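Exo-1,5-alpha-L-arabinofuranobiosidase (Gibberella zeae, PDB 2YDT) probably hydrolyses alpha-1,5-linked L-arabinan in exo fashion, releasing arabinobiose units, and is captured here with an iminosugar inhibitor. Local coordinates at residues T119-Y124 with L166-S171; G8-N13 with P334-I339. All blocks are in the same frame, centred on the assembly; numbering follows the deposited sequence.

Contact 1: T119-Y124 with L166-S171; sequences TLIEVY and LILYYS
I121 faces Y170 and V123 faces L168 across two strands that run nearly antiparallel, with 163° between their N-to-C directions. Their axes come no closer than 10.5 Å, and the CA atoms of I121 and Y170 lie 9.0 Å apart. Such spacing is too wide for backbone pairing, so the strands belong to different sheets and meet through side chains. Alternate residues of each strand turn toward the other: I121 and V123 on 119-124, L168 and Y170 on 166-171. Near the end of the second strand, S171 reaches the iminosugar pocket and bonds through OG to E156.

I121 touches both partners on the facing strand, Y170 through CD1 and L168 through CG2. Its CG1 branch lies anti to the carbonyl carbon and continues extended (chi2 169°), which carries the terminal methyl across the gap. There CD1 of I121 rests 3.7 Å from CB of Y170 and 3.8 Å from CG of the same tyrosine, approaching the root of the ring obliquely. The phenol end of Y170 is anchored elsewhere, its OH bonding to Q186 and R174, while A140 packs against its side chain. The other branch of I121 joins a second cluster: CG2 of I121 is 4.3 Å from CD1 of L168. That same leucine methyl meets CG2 of V123 at 4.0 Å, the two side chains overlapping alongside and pointing opposite ways. V139 beside V123, and P157 and L159 beside L168, extend the apolar layer.

All four touching residues are buried, and every close approach between the two segments is carbon to carbon. The two sheets therefore seem to be held together here by dispersion and exclusion of water rather than by directional bonds.

Contact 2: G8-N13 with P334-I339; sequences GKTFSN and PDLLMI. With SO4 (sulfate ion), chain D.
L336 receives K9 and T10 from the start of the modelled chain, the T10 and L336 CA atoms lying 7.7 Å apart; 8-13 leads into strand 11-17, and 336-341 is its neighbour but one, with 354-360 between them.

The lysine chain of K9 lies roughly perpendicular to the L336 side chain. CD1 of L336 touches K9 twice, 3.6 Å from CB and 3.7 Å from CD, so it is the aliphatic part of the lysine that packs. Beyond CD the lysine chain leads away from the leucine, and its amine makes no contact with L336. The other L336 methyl, CD2, is 4.0 Å from CG2 of T10. Further along, CZ of F11 meets CE of M338 at 4.3 Å, the methyl arriving at the ring edge near its plane.

A sulfate, probably from the crystallisation liquor, is bound by the loop backbone at K9 and T10. K9 N donates to O1 of the sulfate at 2.9 Å (N-H...O angle 164°), with a weak second bond to O4. Oxygen O4 also takes T10 N at 3.1 Å (167°) and T10 OG1 at 2.8 Å. The T10 chi1 of 64° sets OG1 between its backbone N and carbonyl carbon, on the side of the anion. R360 NE adds a further bond and probably helps balance the charge.

F11 pairs by backbone with V358, and L337 with V359, so the middle strand joins both partners. An N-terminal strand completing a sheet of C-terminal strands is the ring closure seen in many beta-propellers.

In the fold
Contacts 1 and 2 lie on opposite sides of the chain's centre, about 29 Å between their own centres and about 19 Å at the nearest atoms. Along the chain the order is 8-13, 119-124, 166-171, 334-339, so contact 2 embraces contact 1 in sequence. Six four-stranded antiparallel sheets follow one another, as in a six-bladed beta-propeller of the sialidase type. Contact 1 joins two successive blades, 87-142 and 154-201, face to face; contact 2 lies within the last blade, where N-terminal and C-terminal strands meet. One thus packs neighbouring blades, with the Y170 side chain about 9 Å from the inhibitor, while the other unites the two ends of the ring farther out.

Contact 1: T119-Y124 with L166-S171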
loop_
_atom_site.group_PDB
_atom_site.type_symbol
_atom_site.label_atom_id
_atom_site.label_comp_id
_atom_site.label_asym_id
_atom_site.label_seq_id
_atom_site.Cartn_x
_atom_site.Cartn_y
_atom_site.Cartn_z
ATOM N N THR A 119 -2.224 -17.772 5.221
ATOM C CA THR A 119 -1.685 -16.569 4.581
ATOM C C THR A 119 -0.185 -16.702 4.422
ATOM O O THR A 119 0.492 -17.203 5.298
ATOM C CB THR A 119 -2.048 -15.299 5.377
ATOM O OG1 THR A 119 -1.827 -15.547 6.773
ATOM C CG2 THR A 119 -3.524 -14.920 5.209
ATOM N N LEU A 120 0.333 -16.284 3.275
ATOM C CA LEU A 120 1.742 -16.410 2.997
ATOM C C LEU A 120 2.233 -15.248 2.126
ATOM O O LEU A 120 1.957 -15.201 0.915
ATOM C CB LEU A 120 2.007 -17.776 2.353
ATOM C CG LEU A 120 3.431 -18.170 1.956
ATOM C CD1 LEU A 120 4.466 -17.918 3.061
ATOM C CD2 LEU A 120 3.421 -19.639 1.485
ATOM N N ILE A 121 2.970 -14.327 2.757
ATOM C CA ILE A 121 3.545 -13.210 2.058
ATOM C C ILE A 121 4.759 -13.722 1.257
ATOM O O ILE A 121 5.702 -14.276 1.824
ATOM C CB ILE A 121 3.910 -12.020 3.005
ATOM C CG1 ILE A 121 2.619 -11.402 3.579
ATOM C CG2 ILE A 121 4.724 -10.996 2.244
ATOM C CD1 ILE A 121 2.852 -10.387 4.736
ATOM N N GLU A 122 4.734 -13.446 -0.058
ATOM C CA GLU A 122 5.714 -13.890 -1.055
ATOM C C GLU A 122 6.375 -12.703 -1.680
ATOM O O GLU A 122 5.810 -11.608 -1.704
ATOM C CB GLU A 122 5.005 -14.630 -2.213
ATOM C CG GLU A 122 4.046 -15.760 -1.810
ATOM C CD GLU A 122 4.785 -16.998 -1.390
ATOM O OE1 GLU A 122 5.693 -16.865 -0.550
ATOM O OE2 GLU A 122 4.451 -18.107 -1.878
ATOM N N VAL A 123 7.581 -12.898 -2.206
ATOM C CA VAL A 123 8.185 -11.951 -3.153
ATOM C C VAL A 123 8.430 -12.646 -4.488
ATOM O O VAL A 123 9.059 -13.699 -4.516
ATOM C CB VAL A 123 9.503 -11.300 -2.633
ATOM C CG1 VAL A 123 10.188 -10.410 -3.672
ATOM C CG2 VAL A 123 9.211 -10.515 -1.369
ATOM N N TYR A 124 7.954 -12.019 -5.560
ATOM C CA TYR A 124 8.215 -12.391 -6.964
ATOM C C TYR A 124 8.992 -11.239 -7.603
ATOM O O TYR A 124 8.891 -10.070 -7.186
ATOM C CB TYR A 124 6.883 -12.631 -7.737
ATOM C CG TYR A 124 6.296 -13.989 -7.465
ATOM C CD1 TYR A 124 5.682 -14.267 -6.257
ATOM C CD2 TYR A 124 6.422 -15.034 -8.389
ATOM C CE1 TYR A 124 5.189 -15.564 -5.974
ATOM C CE2 TYR A 124 5.948 -16.277 -8.132
ATOM C CZ TYR A 124 5.335 -16.571 -6.943
ATOM O OH TYR A 124 4.889 -17.865 -6.691
ATOM N N LEU A 166 16.836 -4.162 2.415
ATOM C CA LEU A 166 15.450 -4.005 1.921
ATOM C C LEU A 166 14.521 -4.382 3.092
ATOM O O LEU A 166 14.665 -5.436 3.709
ATOM C CB LEU A 166 15.191 -4.889 0.708
ATOM C CG LEU A 166 13.765 -4.928 0.140
ATOM C CD1 LEU A 166 13.401 -3.580 -0.488
ATOM C CD2 LEU A 166 13.595 -6.096 -0.862
ATOM N N ILE A 167 13.588 -3.490 3.409
ATOM C CA ILE A 167 12.639 -3.703 4.507
ATOM C C ILE A 167 11.259 -4.027 3.943
ATOM O O ILE A 167 10.792 -3.360 3.023
ATOM C CB ILE A 167 12.515 -2.452 5.425
ATOM C CG1 ILE A 167 13.906 -1.939 5.830
ATOM C CG2 ILE A 167 11.652 -2.760 6.657
ATOM C CD1 ILE A 167 13.885 -0.664 6.580
ATOM N N LEU A 168 10.626 -5.049 4.503
ATOM C CA LEU A 168 9.260 -5.424 4.169
ATOM C C LEU A 168 8.448 -5.291 5.429
ATOM O O LEU A 168 8.621 -6.039 6.388
ATOM C CB LEU A 168 9.190 -6.831 3.570
ATOM C CG LEU A 168 7.897 -7.185 2.848
ATOM C CD1 LEU A 168 8.101 -8.347 1.866
ATOM C CD2 LEU A 168 6.797 -7.525 3.859
ATOM N N TYR A 169 7.556 -4.293 5.408
ATOM C CA TYR A 169 6.635 -3.965 6.495
ATOM C C TYR A 169 5.317 -4.646 6.252
ATOM O O TYR A 169 4.848 -4.719 5.115
ATOM C CB TYR A 169 6.365 -2.464 6.508
ATOM C CG TYR A 169 7.563 -1.573 6.731
ATOM C CD1 TYR A 169 7.933 -1.173 8.019
ATOM C CD2 TYR A 169 8.264 -1.054 5.675
ATOM C CE1 TYR A 169 9.025 -0.334 8.230
ATOM C CE2 TYR A 169 9.365 -0.234 5.884
ATOM C CZ TYR A 169 9.714 0.131 7.150
ATOM O OH TYR A 169 10.798 0.982 7.324
ATOM N N TYR A 170 4.696 -5.185 7.310
ATOM C CA TYR A 170 3.398 -5.786 7.164
ATOM C C TYR A 170 2.584 -5.802 8.466
ATOM O O TYR A 170 3.055 -5.286 9.500
ATOM C CB TYR A 170 3.558 -7.193 6.564
ATOM C CG TYR A 170 4.405 -8.187 7.353
ATOM C CD1 TYR A 170 3.813 -9.157 8.161
ATOM C CD2 TYR A 170 5.795 -8.204 7.229
ATOM C CE1 TYR A 170 4.553 -10.123 8.798
ATOM C CE2 TYR A 170 6.559 -9.168 7.902
ATOM C CZ TYR A 170 5.924 -10.117 8.689
ATOM O OH TYR A 170 6.665 -11.102 9.357
ATOM N N SER A 171 1.364 -6.323 8.377
ATOM C CA SER A 171 0.403 -6.487 9.471
ATOM C C SER A 171 0.433 -7.926 9.963
ATOM O O SER A 171 0.444 -8.856 9.154
ATOM C CB SER A 171 -1.016 -6.143 8.992
ATOM O OG SER A 171 -1.067 -4.862 8.361
#

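Contact 2: G8-N13 with P334-I339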
loop_
_atom_site.group_PDB
_atom_site.type_symbol
_atom_site.label_atom_id
_atom_site.label_comp_id
_atom_site.label_asym_id
_atom_site.label_seq_id
_atom_site.Cartn_x
_atom_site.Cartn_y
_atom_site.Cartn_z
ATOM N N GLY A 8 -0.988 17.440 -22.670
ATOM C CA GLY A 8 -1.141 17.557 -21.193
ATOM C C GLY A 8 -0.895 16.238 -20.464
ATOM O O GLY A 8 -0.996 15.155 -21.043
ATOM N N LYS A 9 -0.554 16.342 -19.191
ATOM C CA LYS A 9 -0.245 15.155 -18.396
ATOM C C LYS A 9 -1.337 14.816 -17.409
ATOM O O LYS A 9 -1.363 13.699 -16.903
ATOM C CB LYS A 9 1.082 15.343 -17.703
ATOM C CG LYS A 9 2.152 15.589 -18.770
ATOM C CD LYS A 9 3.537 15.584 -18.304
ATOM C CE LYS A 9 4.486 15.359 -19.495
ATOM N NZ LYS A 9 4.518 13.919 -19.980
ATOM N N THR A 10 -2.229 15.757 -17.132
ATOM C CA THR A 10 -3.319 15.501 -16.198
ATOM C C THR A 10 -4.525 14.842 -16.877
ATOM O O THR A 10 -4.740 14.968 -18.094
ATOM C CB THR A 10 -3.767 16.758 -15.459
ATOM O OG1 THR A 10 -4.315 17.711 -16.388
ATOM C CG2 THR A 10 -2.592 17.433 -14.681
ATOM N N PHE A 11 -5.306 14.126 -16.069
ATOM C CA PHE A 11 -6.548 13.494 -16.510
ATOM C C PHE A 11 -7.355 13.035 -15.313
ATOM O O PHE A 11 -6.818 12.889 -14.198
ATOM C CB PHE A 11 -6.291 12.328 -17.442
ATOM C CG PHE A 11 -5.407 11.254 -16.858
ATOM C CD1 PHE A 11 -5.931 10.261 -16.021
ATOM C CD2 PHE A 11 -4.066 11.208 -17.179
ATOM C CE1 PHE A 11 -5.107 9.250 -15.527
ATOM C CE2 PHE A 11 -3.239 10.217 -16.659
ATOM C CZ PHE A 11 -3.767 9.233 -15.833
ATOM N N SER A 12 -8.656 12.831 -15.525
ATOM C CA SER A 12 -9.559 12.471 -14.441
ATOM C C SER A 12 -10.354 11.205 -14.752
ATOM O O SER A 12 -10.928 11.061 -15.829
ATOM C CB SER A 12 -10.529 13.603 -14.147
ATOM O OG SER A 12 -9.824 14.779 -13.745
ATOM N N ASN A 13 -10.316 10.253 -13.824
ATOM C CA ASN A 13 -11.168 9.068 -13.899
ATOM C C ASN A 13 -10.995 8.221 -15.135
ATOM O O ASN A 13 -11.984 7.793 -15.746
ATOM C CB ASN A 13 -12.620 9.501 -13.729
ATOM C CG ASN A 13 -12.794 10.313 -12.509
ATOM O OD1 ASN A 13 -13.053 11.536 -12.577
ATOM N ND2 ASN A 13 -12.605 9.675 -11.369
ATOM N N PRO A 334 7.610 16.501 -10.218
ATOM C CA PRO A 334 7.135 16.352 -8.851
ATOM C C PRO A 334 5.775 17.012 -8.555
ATOM O O PRO A 334 5.167 16.705 -7.543
ATOM C CB PRO A 334 8.228 17.036 -8.043
ATOM C CG PRO A 334 9.446 16.914 -8.878
ATOM C CD PRO A 334 8.980 17.056 -10.262
ATOM N N ASP A 335 5.315 17.930 -9.411
ATOM C CA ASP A 335 3.980 18.527 -9.268
ATOM C C ASP A 335 2.867 17.524 -9.606
ATOM O O ASP A 335 1.769 17.664 -9.124
ATOM C CB ASP A 335 3.878 19.736 -10.212
ATOM C CG ASP A 335 2.697 20.631 -9.928
ATOM O OD1 ASP A 335 2.092 20.612 -8.844
ATOM O OD2 ASP A 335 2.375 21.437 -10.835
ATOM N N LEU A 336 3.172 16.517 -10.404
ATOM C CA LEU A 336 2.148 15.552 -10.844
ATOM C C LEU A 336 1.946 14.459 -9.786
ATOM O O LEU A 336 2.934 13.895 -9.250
ATOM C CB LEU A 336 2.544 14.905 -12.167
ATOM C CG LEU A 336 2.527 15.813 -13.413
ATOM C CD1 LEU A 336 3.054 15.012 -14.658
ATOM C CD2 LEU A 336 1.141 16.387 -13.613
ATOM N N LEU A 337 0.686 14.142 -9.531
ATOM C CA LEU A 337 0.326 13.123 -8.557
ATOM C C LEU A 337 -0.726 12.195 -9.172
ATOM O O LEU A 337 -1.799 12.651 -9.562
ATOM C CB LEU A 337 -0.224 13.767 -7.294
ATOM C CG LEU A 337 -0.721 12.821 -6.178
ATOM C CD1 LEU A 337 0.470 12.190 -5.391
ATOM C CD2 LEU A 337 -1.650 13.553 -5.219
ATOM N N MET A 338 -0.426 10.888 -9.207
ATOM C CA MET A 338 -1.449 9.897 -9.615
ATOM C C MET A 338 -2.153 9.373 -8.377
ATOM O O MET A 338 -1.501 9.107 -7.341
ATOM C CB MET A 338 -0.803 8.737 -10.391
ATOM C CG MET A 338 -1.743 7.576 -10.633
ATOM S SD MET A 338 -0.954 6.266 -11.659
ATOM C CE MET A 338 -1.372 6.957 -13.155
ATOM N N ILE A 339 -3.478 9.237 -8.475
ATOM C CA ILE A 339 -4.331 8.715 -7.438
ATOM C C ILE A 339 -5.089 7.542 -8.071
ATOM O O ILE A 339 -5.766 7.712 -9.103
ATOM C CB ILE A 339 -5.346 9.774 -6.911
ATOM C CG1 ILE A 339 -4.609 11.093 -6.641
ATOM C CG2 ILE A 339 -6.096 9.228 -5.688
ATOM C CD1 ILE A 339 -5.527 12.275 -6.335
HETATM S S SO4 D . -1.184 19.559 -17.822
HETATM O O1 SO4 D . 0.078 18.848 -17.863
HETATM O O2 SO4 D . -1.424 20.175 -16.543
HETATM O O3 SO4 D . -1.167 20.486 -18.954
HETATM O O4 SO4 D . -2.314 18.689 -18.145
#